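Local atomic coordinates of pyoverdine biosynthesis protein PvcB (PDB entry 4YLM), a protein that catalyses the 2-oxoglutarate- and iron-dependent oxidation of tyrosine isonitrile in the biosynthesis of paerucumarin. Residues V184-P188 with R189-P193. Numbering follows the deposited sequence.
Sequences VERHP and RREFP
His187 turns its ring into the loop that follows it, and ND1 takes two backbone hydrogen bonds, from Arg189 N at 3.0 Å and from Arg190 N at 2.9 Å. Both donors stand somewhat out of the ring plane; accepting them implies that ND1 carries no proton. A chi1 of -174°, which sets CG opposite the backbone N, brings ND1 up to the two successive amides. Its NE2 reaches Arg190 NH2 through a water that lies at the edge of both flat groups.

Backbone bonds close the loop: His187 N donates to Phe192 O at 2.7 Å, while Glu191 N donates to His187 O at 3.0 Å. The result is a beta hairpin linking strands 184-186 and 193-195, a two-stranded antiparallel sheet in which Arg186 and Pro193 form a non-hydrogen-bonded pair. Glu191 takes a positive phi (77°) as the chain turns back, and the hairpin lies away from the catalytic iron site of this TauD-family oxygenase.

Nonpolar packing centres on Phe192, whose ring receives His187 CB over one face, 3.9 Å from the centroid. The two rings are inclined by 31°, with His187 CD2 3.4 Å from Phe192 CZ. Phe192 CE2 also lies over the centre of the Arg190 guanidinium, whose NH1 bonds to Arg53 O.

Arg186 runs alongside Glu191. Its NE lies 3.6 Å from Glu191 OE2, a salt bridge of charge alone, the oxygen sitting well out of the guanidinium plane. A second water donates to both Glu191 OE2 and His187 O, and the carboxylate is further held by Ser71 and Arg74 of the second subunit.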
loop_
_atom_site.group_PDB
_atom_site.type_symbol
_atom_site.label_atom_id
_atom_site.label_comp_id
_atom_site.label_asym_id
_atom_site.label_seq_id
_atom_site.Cartn_x
_atom_site.Cartn_y
_atom_site.Cartn_z
ATOM N N VAL A 184 11.372 28.027 7.106
ATOM C CA VAL A 184 10.664 26.935 7.765
ATOM C C VAL A 184 9.261 26.834 7.179
ATOM O O VAL A 184 8.477 27.778 7.262
ATOM C CB VAL A 184 10.613 27.141 9.305
ATOM C CG1 VAL A 184 9.867 25.998 9.992
ATOM C CG2 VAL A 184 12.033 27.277 9.867
ATOM N N GLU A 185 8.950 25.695 6.564
ATOM C CA GLU A 185 7.661 25.516 5.905
ATOM C C GLU A 185 6.915 24.337 6.515
ATOM O O GLU A 185 7.441 23.645 7.384
ATOM C CB GLU A 185 7.858 25.261 4.403
ATOM C CG GLU A 185 7.662 26.477 3.510
ATOM C CD GLU A 185 6.204 26.876 3.388
ATOM O OE1 GLU A 185 5.882 27.630 2.451
ATOM O OE2 GLU A 185 5.382 26.442 4.231
ATOM N N ARG A 186 5.686 24.119 6.061
ATOM C CA ARG A 186 4.988 22.874 6.333
ATOM C C ARG A 186 4.964 22.069 5.039
ATOM O O ARG A 186 4.897 22.638 3.941
ATOM C CB ARG A 186 3.565 23.139 6.828
ATOM C CG ARG A 186 2.668 23.811 5.812
ATOM C CD ARG A 186 1.318 24.108 6.433
ATOM N NE ARG A 186 0.354 24.648 5.478
ATOM C CZ ARG A 186 -0.264 25.820 5.622
ATOM N NH1 ARG A 186 -0.009 26.587 6.678
ATOM N NH2 ARG A 186 -1.140 26.228 4.709
ATOM N N HIS A 187 5.057 20.752 5.151
ATOM C CA HIS A 187 4.935 19.931 3.957
ATOM C C HIS A 187 3.599 20.273 3.315
ATOM O O HIS A 187 2.569 20.324 4.000
ATOM C CB HIS A 187 5.004 18.447 4.304
ATOM C CG HIS A 187 5.017 17.554 3.105
ATOM N ND1 HIS A 187 3.885 17.296 2.361
ATOM C CD2 HIS A 187 6.024 16.878 2.507
ATOM C CE1 HIS A 187 4.190 16.481 1.370
ATOM N NE2 HIS A 187 5.482 16.204 1.437
ATOM N N PRO A 188 3.607 20.534 2.003
ATOM C CA PRO A 188 2.414 21.075 1.338
ATOM C C PRO A 188 1.249 20.091 1.193
ATOM O O PRO A 188 0.162 20.516 0.806
ATOM C CB PRO A 188 2.945 21.513 -0.041
ATOM C CG PRO A 188 4.151 20.623 -0.272
ATOM C CD PRO A 188 4.773 20.468 1.103
ATOM N N ARG A 189 1.452 18.814 1.499
ATOM C CA ARG A 189 0.335 17.868 1.496
ATOM C C ARG A 189 0.151 17.221 2.862
ATOM O O ARG A 189 -0.968 16.943 3.271
ATOM C CB ARG A 189 0.533 16.781 0.424
ATOM C CG ARG A 189 0.338 17.300 -0.998
ATOM C CD ARG A 189 -1.123 17.729 -1.178
ATOM N NE ARG A 189 -1.290 18.715 -2.245
ATOM C CZ ARG A 189 -1.402 18.394 -3.526
ATOM N NH1 ARG A 189 -1.367 17.119 -3.877
ATOM N NH2 ARG A 189 -1.558 19.343 -4.450
ATOM N N ARG A 190 1.255 17.018 3.575
ATOM C CA ARG A 190 1.245 16.144 4.742
ATOM C C ARG A 190 1.568 16.865 6.045
ATOM O O ARG A 190 1.677 16.236 7.098
ATOM C CB ARG A 190 2.194 14.965 4.510
ATOM C CG ARG A 190 1.729 14.032 3.384
ATOM C CD ARG A 190 2.639 12.816 3.302
ATOM N NE ARG A 190 3.927 13.106 2.673
ATOM C CZ ARG A 190 5.075 12.546 3.035
ATOM N NH1 ARG A 190 5.104 11.705 4.061
ATOM N NH2 ARG A 190 6.199 12.822 2.376
ATOM N N GLU A 191 1.734 18.185 5.953
ATOM C CA GLU A 191 1.747 19.079 7.119
ATOM C C GLU A 191 3.002 19.144 7.983
ATOM O O GLU A 191 3.206 20.142 8.677
ATOM C CB GLU A 191 0.524 18.841 8.019
ATOM C CG GLU A 191 -0.765 19.358 7.428
ATOM C CD GLU A 191 -0.763 20.878 7.324
ATOM O OE1 GLU A 191 -0.562 21.555 8.361
ATOM O OE2 GLU A 191 -0.940 21.388 6.199
ATOM N N PHE A 192 3.844 18.116 7.967
ATOM C CA PHE A 192 4.969 18.111 8.909
ATOM C C PHE A 192 5.994 19.191 8.576
ATOM O O PHE A 192 6.089 19.620 7.430
ATOM C CB PHE A 192 5.624 16.730 9.003
ATOM C CG PHE A 192 6.153 16.205 7.688
ATOM C CD1 PHE A 192 7.449 16.478 7.292
ATOM C CD2 PHE A 192 5.351 15.420 6.864
ATOM C CE1 PHE A 192 7.950 15.979 6.079
ATOM C CE2 PHE A 192 5.828 14.924 5.660
ATOM C CZ PHE A 192 7.134 15.197 5.267
ATOM N N PRO A 193 6.754 19.649 9.586
ATOM C CA PRO A 193 7.748 20.709 9.359
ATOM C C PRO A 193 8.869 20.312 8.408
ATOM O O PRO A 193 9.462 19.233 8.528
ATOM C CB PRO A 193 8.313 20.974 10.769
ATOM C CG PRO A 193 7.202 20.580 11.692
ATOM C CD PRO A 193 6.566 19.371 11.025
HETATM O O HOH W 1 6.191 14.101 -0.239
HETATM O O HOH W 2 -0.200 20.768 3.785
#